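Long-range contacts in NAD-dependent epimerase/dehydratase (Methylobacillus flagellatus KT, PDB 3GPI), which is of unknown function but probably binds NAD(P) in a Rossmann-type fold and may act as an epimerase, dehydratase or dehydrogenase: residues Pro176-Trp181 / Pro242-Lys247; Tyr113-Glu118 / Pro126-Asp131; Ala180-Ile185 / Gln216-His221. All coordinates share one frame; numbering follows the deposited sequence.

Overall arrangement
Along the chain interaction 2 comes first and closes before interactions 1 and 3, which share A180 and W181. The centres of interactions 1 and 3 lie about 9 Å apart; that of interaction 2 is about 15 Å from interaction 1 and 16 Å from interaction 3. Strand 181-186 belongs to the main sheet, beside strand 149-158, and pairs antiparallel with strand 218-219 in interaction 3. A small parallel sheet of strands 120-121 and 248-249 links the loops of interactions 2 and 1. E116 and E118 of interaction 2 reach R178 and W181, tying the Rossmann-type part to the later loops, which in this family commonly help form the substrate side.

Interaction 1 (Pro176-Trp181 / Pro242-Lys247); sequences PARNAW and PVQGNK. With EDO (1,2-ethanediol), chain C.
W181 keeps CG beside its backbone N (chi1 -70°), which lays the indole against V243, while N246 turns CG trans to its N (chi1 -160°) and carries its amide to the W181 carbonyl. V243 CG1 sits above the indole plane, offset toward the rim, 3.5 Å from W181 NE1 and nearly as close to CE2; the indole N-H itself is taken by E118. N246 ND2 donates to W181 O at 3.0 Å, the acceptor close to the amide plane but the donor well above the carbonyl plane. The same nitrogen bonds O2 of a 1,2-ethanediol, probably from the crystallisation liquor, and N246 OD1 accepts from K247 NZ, which also reaches Y113 O. Replacing N246 by an alanine would probably leave W181 O without this donor and the K247 ammonium with one acceptor fewer to fix it. Two loops meet here, one leading into strand 181-186 and the other into strand 248-249, and their backbones are stitched by Q244 N to N179 O and W181 N to G245 O, each 3.0 Å. A water bridges N179 N to P242 O. At G245 there is no room for a side chain: R178, bent at chi2 and chi3, lays its guanidinium over the glycine, CZ 3.6 Å from G245 CA, and a CB there would run into R178 NE and A180 CB and, at this backbone (phi 123°), press on Q244 O. R178 CD lies 3.3 Å from Q244 O, and NH2 makes a salt bridge with E116.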
loop_
_atom_site.group_PDB
_atom_site.type_symbol
_atom_site.label_atom_id
_atom_site.label_comp_id
_atom_site.label_asym_id
_atom_site.label_seq_id
_atom_site.Cartn_x
_atom_site.Cartn_y
_atom_site.Cartn_z
ATOM N N PRO A 176 19.719 -13.133 0.765
ATOM C CA PRO A 176 19.049 -14.362 0.262
ATOM C C PRO A 176 19.862 -15.029 -0.843
ATOM O O PRO A 176 20.633 -14.364 -1.544
ATOM C CB PRO A 176 17.718 -13.834 -0.296
ATOM C CG PRO A 176 18.020 -12.382 -0.658
ATOM C CD PRO A 176 18.956 -11.913 0.428
ATOM N N ALA A 177 19.745 -16.347 -0.995
ATOM C CA ALA A 177 20.471 -17.034 -2.051
ATOM C C ALA A 177 19.940 -16.641 -3.433
ATOM O O ALA A 177 20.701 -16.490 -4.371
ATOM C CB ALA A 177 20.370 -18.568 -1.851
ATOM N N ARG A 178 18.634 -16.508 -3.537
ATOM C CA ARG A 178 17.981 -16.237 -4.816
ATOM C C ARG A 178 17.931 -14.736 -5.053
ATOM O O ARG A 178 17.533 -13.993 -4.155
ATOM C CB ARG A 178 16.567 -16.776 -4.794
ATOM C CG ARG A 178 15.985 -16.863 -6.153
ATOM C CD ARG A 178 14.592 -16.398 -6.100
ATOM N NE ARG A 178 13.731 -17.275 -6.849
ATOM C CZ ARG A 178 12.405 -17.259 -6.790
ATOM N NH1 ARG A 178 11.755 -16.381 -6.023
ATOM N NH2 ARG A 178 11.734 -18.121 -7.524
ATOM N N ASN A 179 18.284 -14.318 -6.259
ATOM C CA ASN A 179 18.324 -12.897 -6.624
ATOM C C ASN A 179 17.092 -12.492 -7.433
ATOM O O ASN A 179 17.169 -12.296 -8.636
ATOM C CB ASN A 179 19.637 -12.634 -7.384
ATOM C CG ASN A 179 19.871 -11.184 -7.646
ATOM O OD1 ASN A 179 19.259 -10.329 -6.979
ATOM N ND2 ASN A 179 20.748 -10.868 -8.575
ATOM N N ALA A 180 15.966 -12.368 -6.730
ATOM C CA ALA A 180 14.663 -12.127 -7.359
ATOM C C ALA A 180 14.400 -10.644 -7.577
ATOM O O ALA A 180 14.928 -9.801 -6.868
ATOM C CB ALA A 180 13.601 -12.723 -6.479
ATOM N N TRP A 181 13.558 -10.332 -8.553
ATOM C CA TRP A 181 13.061 -8.971 -8.722
ATOM C C TRP A 181 12.305 -8.469 -7.505
ATOM O O TRP A 181 11.587 -9.216 -6.832
ATOM C CB TRP A 181 12.125 -8.920 -9.930
ATOM C CG TRP A 181 12.874 -9.080 -11.198
ATOM C CD1 TRP A 181 13.018 -10.243 -11.930
ATOM C CD2 TRP A 181 13.641 -8.086 -11.866
ATOM N NE1 TRP A 181 13.795 -10.004 -13.030
ATOM C CE2 TRP A 181 14.195 -8.689 -13.028
ATOM C CE3 TRP A 181 13.874 -6.714 -11.631
ATOM C CZ2 TRP A 181 15.005 -7.981 -13.929
ATOM C CZ3 TRP A 181 14.674 -6.005 -12.542
ATOM C CH2 TRP A 181 15.221 -6.641 -13.674
ATOM N N PRO A 242 22.669 -15.008 -10.517
ATOM C CA PRO A 242 21.793 -14.787 -11.652
ATOM C C PRO A 242 20.421 -14.210 -11.228
ATOM O O PRO A 242 19.832 -14.608 -10.192
ATOM C CB PRO A 242 21.637 -16.228 -12.262
ATOM C CG PRO A 242 22.098 -17.139 -11.223
ATOM C CD PRO A 242 23.159 -16.405 -10.465
ATOM N N VAL A 243 19.946 -13.256 -12.023
ATOM C CA VAL A 243 18.682 -12.583 -11.739
ATOM C C VAL A 243 17.556 -13.524 -12.124
ATOM O O VAL A 243 17.424 -13.899 -13.307
ATOM C CB VAL A 243 18.581 -11.278 -12.523
ATOM C CG1 VAL A 243 17.200 -10.623 -12.317
ATOM C CG2 VAL A 243 19.707 -10.327 -12.116
ATOM N N GLN A 244 16.749 -13.907 -11.142
ATOM C CA GLN A 244 15.669 -14.847 -11.368
ATOM C C GLN A 244 14.699 -14.850 -10.195
ATOM O O GLN A 244 15.097 -14.922 -9.038
ATOM C CB GLN A 244 16.256 -16.257 -11.617
ATOM C CG GLN A 244 15.222 -17.240 -12.111
ATOM C CD GLN A 244 14.583 -17.998 -10.985
ATOM O OE1 GLN A 244 15.275 -18.490 -10.084
ATOM N NE2 GLN A 244 13.253 -18.118 -11.026
ATOM N N GLY A 245 13.408 -14.725 -10.495
ATOM C CA GLY A 245 12.391 -14.834 -9.479
ATOM C C GLY A 245 11.474 -13.616 -9.354
ATOM O O GLY A 245 11.836 -12.495 -9.721
ATOM N N ASN A 246 10.261 -13.879 -8.876
ATOM C CA ASN A 246 9.232 -12.860 -8.717
ATOM C C ASN A 246 8.878 -12.262 -10.088
ATOM O O ASN A 246 8.816 -13.022 -11.057
ATOM C CB ASN A 246 9.638 -11.795 -7.688
ATOM C CG ASN A 246 8.439 -11.028 -7.158
ATOM O OD1 ASN A 246 7.315 -11.549 -7.047
ATOM N ND2 ASN A 246 8.658 -9.772 -6.861
ATOM N N LYS A 247 8.669 -10.947 -10.215
ATOM C CA LYS A 247 8.261 -10.343 -11.499
ATOM C C LYS A 247 8.539 -8.876 -11.458
ATOM O O LYS A 247 8.894 -8.361 -10.401
ATOM C CB LYS A 247 6.760 -10.554 -11.761
ATOM C CG LYS A 247 5.868 -9.825 -10.757
ATOM C CD LYS A 247 5.397 -10.702 -9.645
ATOM C CE LYS A 247 4.895 -9.807 -8.504
ATOM N NZ LYS A 247 4.502 -10.588 -7.332
HETATM C C1 EDO C . 8.680 -7.487 -4.985
HETATM O O1 EDO C . 9.298 -6.902 -3.873
HETATM C C2 EDO C . 7.250 -7.074 -5.072
HETATM O O2 EDO C . 6.501 -7.823 -5.984
HETATM O O HOH W 1 19.389 -16.387 -8.090
#

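Interaction 2 (Tyr113-Glu118 / Pro126-Asp131)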
loop_
_atom_site.group_PDB
_atom_site.type_symbol
_atom_site.label_atom_id
_atom_site.label_comp_id
_atom_site.label_asym_id
_atom_site.label_seq_id
_atom_site.Cartn_x
_atom_site.Cartn_y
_atom_site.Cartn_z
ATOM N N TYR A 113 -0.221 -11.423 -7.702
ATOM C CA TYR A 113 0.480 -11.930 -8.889
ATOM C C TYR A 113 1.479 -12.959 -8.411
ATOM O O TYR A 113 2.645 -12.635 -8.154
ATOM C CB TYR A 113 1.216 -10.789 -9.615
ATOM C CG TYR A 113 0.308 -9.738 -10.185
ATOM C CD1 TYR A 113 -0.385 -9.949 -11.374
ATOM C CD2 TYR A 113 0.176 -8.503 -9.559
ATOM C CE1 TYR A 113 -1.204 -8.963 -11.899
ATOM C CE2 TYR A 113 -0.639 -7.525 -10.078
ATOM C CZ TYR A 113 -1.314 -7.750 -11.241
ATOM O OH TYR A 113 -2.130 -6.747 -11.748
ATOM N N GLY A 114 1.045 -14.202 -8.262
ATOM C CA GLY A 114 1.945 -15.227 -7.756
ATOM C C GLY A 114 2.817 -15.795 -8.875
ATOM O O GLY A 114 3.769 -16.538 -8.589
ATOM N N GLN A 115 2.497 -15.507 -10.131
ATOM C CA GLN A 115 3.307 -16.007 -11.250
ATOM C C GLN A 115 4.700 -15.402 -11.178
ATOM O O GLN A 115 4.863 -14.239 -10.797
ATOM C CB GLN A 115 2.678 -15.706 -12.606
ATOM C CG GLN A 115 2.355 -14.219 -12.870
ATOM C CD GLN A 115 0.898 -13.908 -12.602
ATOM O OE1 GLN A 115 0.408 -13.948 -11.466
ATOM N NE2 GLN A 115 0.193 -13.570 -13.671
ATOM N N GLU A 116 5.712 -16.220 -11.437
ATOM C CA GLU A 116 7.085 -15.756 -11.494
ATOM C C GLU A 116 7.495 -15.712 -12.948
ATOM O O GLU A 116 7.528 -16.744 -13.652
ATOM C CB GLU A 116 7.998 -16.682 -10.682
ATOM C CG GLU A 116 7.604 -16.773 -9.256
ATOM C CD GLU A 116 8.741 -17.190 -8.364
ATOM O OE1 GLU A 116 8.635 -18.289 -7.793
ATOM O OE2 GLU A 116 9.735 -16.452 -8.234
ATOM N N VAL A 117 7.744 -14.514 -13.433
ATOM C CA VAL A 117 8.025 -14.311 -14.837
ATOM C C VAL A 117 9.060 -13.240 -14.999
ATOM O O VAL A 117 9.077 -12.247 -14.248
ATOM C CB VAL A 117 6.755 -13.932 -15.652
ATOM C CG1 VAL A 117 5.847 -15.118 -15.841
ATOM C CG2 VAL A 117 5.993 -12.792 -14.986
ATOM N N GLU A 118 9.915 -13.415 -16.005
ATOM C CA GLU A 118 10.916 -12.412 -16.327
ATOM C C GLU A 118 10.308 -11.454 -17.352
ATOM O O GLU A 118 10.791 -11.301 -18.489
ATOM C CB GLU A 118 12.181 -13.088 -16.869
ATOM C CG GLU A 118 12.931 -13.907 -15.818
ATOM C CD GLU A 118 13.460 -13.046 -14.682
ATOM O OE1 GLU A 118 14.146 -12.032 -14.947
ATOM O OE2 GLU A 118 13.167 -13.380 -13.517
ATOM N N PRO A 126 -3.892 -11.174 -15.866
ATOM C CA PRO A 126 -4.651 -11.802 -14.796
ATOM C C PRO A 126 -3.732 -12.333 -13.693
ATOM O O PRO A 126 -2.779 -13.036 -14.000
ATOM C CB PRO A 126 -5.385 -12.972 -15.497
ATOM C CG PRO A 126 -5.312 -12.650 -16.958
ATOM C CD PRO A 126 -4.059 -11.872 -17.160
ATOM N N PRO A 127 -4.004 -11.986 -12.423
ATOM C CA PRO A 127 -3.165 -12.494 -11.343
ATOM C C PRO A 127 -3.443 -13.979 -11.073
ATOM O O PRO A 127 -4.601 -14.411 -11.053
ATOM C CB PRO A 127 -3.589 -11.655 -10.126
ATOM C CG PRO A 127 -4.987 -11.219 -10.442
ATOM C CD PRO A 127 -4.995 -11.010 -11.928
ATOM N N ILE A 128 -2.366 -14.740 -10.878
ATOM C CA ILE A 128 -2.468 -16.150 -10.512
ATOM C C ILE A 128 -1.941 -16.246 -9.084
ATOM O O ILE A 128 -0.730 -16.222 -8.870
ATOM C CB ILE A 128 -1.661 -17.054 -11.488
ATOM C CG1 ILE A 128 -2.094 -16.834 -12.943
ATOM C CG2 ILE A 128 -1.859 -18.547 -11.106
ATOM C CD1 ILE A 128 -1.394 -17.705 -13.960
ATOM N N ALA A 129 -2.858 -16.321 -8.117
ATOM C CA ALA A 129 -2.479 -16.342 -6.705
ATOM C C ALA A 129 -1.882 -17.687 -6.409
ATOM O O ALA A 129 -2.382 -18.714 -6.898
ATOM C CB ALA A 129 -3.674 -16.078 -5.810
ATOM N N LYS A 130 -0.808 -17.690 -5.632
ATOM C CA LYS A 130 -0.126 -18.960 -5.349
ATOM C C LYS A 130 -0.048 -19.232 -3.886
ATOM O O LYS A 130 0.610 -20.204 -3.472
ATOM C CB LYS A 130 1.302 -18.954 -5.861
ATOM C CG LYS A 130 1.574 -18.224 -7.149
ATOM C CD LYS A 130 0.867 -18.848 -8.352
ATOM C CE LYS A 130 0.736 -20.358 -8.196
ATOM N NZ LYS A 130 0.067 -20.932 -9.357
ATOM N N ASP A 131 -0.635 -18.366 -3.074
ATOM C CA ASP A 131 -0.671 -18.641 -1.649
ATOM C C ASP A 131 -1.966 -18.179 -1.034
ATOM O O ASP A 131 -2.778 -17.528 -1.701
ATOM C CB ASP A 131 0.543 -18.022 -0.924
ATOM C CG ASP A 131 0.546 -16.505 -0.982
ATOM O OD1 ASP A 131 -0.313 -15.913 -1.637
ATOM O OD2 ASP A 131 1.441 -15.897 -0.364
#
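The side-chain amide of Q115 grips the backbone on both flanks of P127. Q115 OE1 accepts from I128 N at 2.9 Å in a nearly straight bond (165° at the hydrogen), and Q115 NE2 donates to P126 O at 3.0 Å, the acceptor lying in the amide plane. In this extended run P126 O and I128 N face the same way, so one flat amide can meet both, much as a neighbouring strand would. Q115 sends CG between its backbone N and carbonyl carbon (chi1 55°) and then bends at chi2, folding the amide back toward residues 126-128. Alongside, P127 CB packs on the Y113 ring, 3.8 Å from Y113 CD1, an off-centre CH-pi contact with CB 4.3 Å from the ring centroid. G114 N adds a weak bond to I128 O at 2.8 Å. Further out, L121 of strand 120-121 touches both Y113 and Q115, and the phenol OH of Y113 is bonded to R153. P127 and A129 both rest on L138 of helix 132-143, whose N-terminus is capped by D131 through G134 N. Y113 and G114 close the V-Y-G sequence that follows strand 103-109, a run frequent in this family, and the contact joins the loops before and after strand 120-121. One acceptor, P126 O, and one donor, the I128 N-H, fix which way round the amide sits: a flipped Q115 would probably set oxygen against P126 O and its NH2 group against the I128 N-H, losing both bonds.

Interaction 3 (Ala180-Ile185 / Gln216-His221); sequences AWTNRI and QPLPVH. With EDO (1,2-ethanediol), chain C; EDO (1,2-ethanediol), chain B.
A180 O accepts the N-H of V220, the first residue of helix 220-230, at 2.9 Å. Next, the six-membered ring of W181 carries P219 on one face: P219 CG lies 4.3 Å from its centroid and 11° off the normal, while P217 O approaches the ring edge near CZ3. T182 and L218 form an antiparallel hydrogen-bonded pair, with T182 N to L218 O at 2.8 Å and L218 N to T182 O at 3.0 Å. T182 OG1, set between its backbone N and carbonyl carbon (chi1 61°), also donates to L218 O, at 2.8 Å and from the opposite face of the carbonyl plane to T182 N, so two bonds grip that oxygen. The other branch, T182 CG2, lies 3.6 Å from V220 CB. N183 OD1 rests 3.3 Å from P217 CB, but it accepts from L249 N, and ND2 donates to K247 O. R184 NH1 reaches Q216 O through a water, and R184 NE bonds O1 of a second 1,2-ethanediol, doubtfully placed against NH2. Strand 218-219 thus runs antiparallel along strand 181-186, whose I185 pairs with strand 149-158, while R184 and L218 touch Y266 of helix 266-277.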
loop_
_atom_site.group_PDB
_atom_site.type_symbol
_atom_site.label_atom_id
_atom_site.label_comp_id
_atom_site.label_asym_id
_atom_site.label_seq_id
_atom_site.Cartn_x
_atom_site.Cartn_y
_atom_site.Cartn_z
ATOM N N ALA A 180 15.966 -12.368 -6.730
ATOM C CA ALA A 180 14.663 -12.127 -7.359
ATOM C C ALA A 180 14.400 -10.644 -7.577
ATOM O O ALA A 180 14.928 -9.801 -6.868
ATOM C CB ALA A 180 13.601 -12.723 -6.479
ATOM N N TRP A 181 13.558 -10.332 -8.553
ATOM C CA TRP A 181 13.061 -8.971 -8.722
ATOM C C TRP A 181 12.305 -8.469 -7.505
ATOM O O TRP A 181 11.587 -9.216 -6.832
ATOM C CB TRP A 181 12.125 -8.920 -9.930
ATOM C CG TRP A 181 12.874 -9.080 -11.198
ATOM C CD1 TRP A 181 13.018 -10.243 -11.930
ATOM C CD2 TRP A 181 13.641 -8.086 -11.866
ATOM N NE1 TRP A 181 13.795 -10.004 -13.030
ATOM C CE2 TRP A 181 14.195 -8.689 -13.028
ATOM C CE3 TRP A 181 13.874 -6.714 -11.631
ATOM C CZ2 TRP A 181 15.005 -7.981 -13.929
ATOM C CZ3 TRP A 181 14.674 -6.005 -12.542
ATOM C CH2 TRP A 181 15.221 -6.641 -13.674
ATOM N N THR A 182 12.501 -7.184 -7.200
ATOM C CA THR A 182 11.781 -6.543 -6.102
ATOM C C THR A 182 11.127 -5.262 -6.610
ATOM O O THR A 182 11.738 -4.504 -7.406
ATOM C CB THR A 182 12.721 -6.242 -4.889
ATOM O OG1 THR A 182 13.780 -5.340 -5.278
ATOM C CG2 THR A 182 13.322 -7.529 -4.322
ATOM N N ASN A 183 9.915 -5.030 -6.109
ATOM C CA ASN A 183 9.065 -3.899 -6.503
ATOM C C ASN A 183 8.689 -3.193 -5.235
ATOM O O ASN A 183 8.401 -3.820 -4.212
ATOM C CB ASN A 183 7.814 -4.391 -7.196
ATOM C CG ASN A 183 8.111 -5.162 -8.467
ATOM O OD1 ASN A 183 8.316 -4.587 -9.528
ATOM N ND2 ASN A 183 8.158 -6.482 -8.348
ATOM N N ARG A 184 8.679 -1.873 -5.300
ATOM C CA ARG A 184 8.424 -1.079 -4.065
ATOM C C ARG A 184 7.629 0.197 -4.296
ATOM O O ARG A 184 7.564 0.712 -5.412
ATOM C CB ARG A 184 9.750 -0.662 -3.385
ATOM C CG ARG A 184 10.544 0.365 -4.213
ATOM C CD ARG A 184 12.035 0.569 -3.831
ATOM N NE ARG A 184 12.580 -0.765 -3.646
ATOM C CZ ARG A 184 12.715 -1.647 -4.617
ATOM N NH1 ARG A 184 12.626 -1.295 -5.893
ATOM N NH2 ARG A 184 12.995 -2.882 -4.294
ATOM N N ILE A 185 7.027 0.691 -3.221
ATOM C CA ILE A 185 6.378 1.987 -3.219
ATOM C C ILE A 185 6.690 2.607 -1.872
ATOM O O ILE A 185 6.550 1.986 -0.838
ATOM C CB ILE A 185 4.836 1.836 -3.495
ATOM C CG1 ILE A 185 4.148 3.210 -3.635
ATOM C CG2 ILE A 185 4.157 0.983 -2.436
ATOM C CD1 ILE A 185 4.464 3.956 -4.982
ATOM N N GLN A 216 11.186 1.686 -10.825
ATOM C CA GLN A 216 12.384 0.850 -11.037
ATOM C C GLN A 216 12.412 -0.396 -10.185
ATOM O O GLN A 216 13.017 -0.394 -9.126
ATOM C CB GLN A 216 13.669 1.657 -10.795
ATOM C CG GLN A 216 13.917 2.775 -11.846
ATOM C CD GLN A 216 15.322 3.342 -11.788
ATOM O OE1 GLN A 216 16.295 2.613 -11.724
ATOM N NE2 GLN A 216 15.440 4.680 -11.811
ATOM N N PRO A 217 11.811 -1.480 -10.660
ATOM C CA PRO A 217 12.062 -2.764 -10.011
ATOM C C PRO A 217 13.550 -3.096 -10.168
ATOM O O PRO A 217 14.192 -2.723 -11.139
ATOM C CB PRO A 217 11.205 -3.753 -10.811
ATOM C CG PRO A 217 10.572 -3.003 -11.926
ATOM C CD PRO A 217 11.020 -1.590 -11.899
ATOM N N LEU A 218 14.087 -3.842 -9.218
ATOM C CA LEU A 218 15.470 -4.294 -9.385
ATOM C C LEU A 218 15.668 -5.593 -8.650
ATOM O O LEU A 218 14.926 -5.924 -7.724
ATOM C CB LEU A 218 16.547 -3.242 -8.972
ATOM C CG LEU A 218 16.747 -2.995 -7.470
ATOM C CD1 LEU A 218 17.896 -1.942 -7.258
ATOM C CD2 LEU A 218 15.482 -2.462 -6.825
ATOM N N PRO A 219 16.687 -6.344 -9.063
ATOM C CA PRO A 219 16.990 -7.571 -8.348
ATOM C C PRO A 219 17.432 -7.245 -6.922
ATOM O O PRO A 219 18.130 -6.235 -6.706
ATOM C CB PRO A 219 18.184 -8.140 -9.141
ATOM C CG PRO A 219 18.048 -7.568 -10.514
ATOM C CD PRO A 219 17.560 -6.149 -10.224
ATOM N N VAL A 220 17.058 -8.095 -5.978
ATOM C CA VAL A 220 17.269 -7.799 -4.557
ATOM C C VAL A 220 18.771 -7.579 -4.249
ATOM O O VAL A 220 19.127 -6.745 -3.442
ATOM C CB VAL A 220 16.607 -8.862 -3.631
ATOM C CG1 VAL A 220 17.308 -10.241 -3.731
ATOM C CG2 VAL A 220 16.513 -8.383 -2.206
ATOM N N HIS A 221 19.647 -8.322 -4.913
ATOM C CA HIS A 221 21.068 -8.125 -4.661
ATOM C C HIS A 221 21.583 -6.791 -5.129
ATOM O O HIS A 221 22.493 -6.253 -4.530
ATOM C CB HIS A 221 21.919 -9.282 -5.260
ATOM C CG HIS A 221 21.933 -10.505 -4.395
ATOM N ND1 HIS A 221 23.034 -10.850 -3.641
ATOM C CD2 HIS A 221 20.978 -11.441 -4.139
ATOM C CE1 HIS A 221 22.754 -11.950 -2.961
ATOM N NE2 HIS A 221 21.522 -12.331 -3.246
HETATM C C1 EDO C . 8.680 -7.487 -4.985
HETATM O O1 EDO C . 9.298 -6.902 -3.873
HETATM C C2 EDO C . 7.250 -7.074 -5.072
HETATM O O2 EDO C . 6.501 -7.823 -5.984
HETATM C C1 EDO B . 11.815 -2.920 -0.594
HETATM O O1 EDO B . 12.434 -1.729 -0.943
HETATM C C2 EDO B . 11.910 -3.675 -1.876
HETATM O O2 EDO B . 12.769 -4.746 -1.597
HETATM O O HOH W 2 12.979 1.397 -7.048
#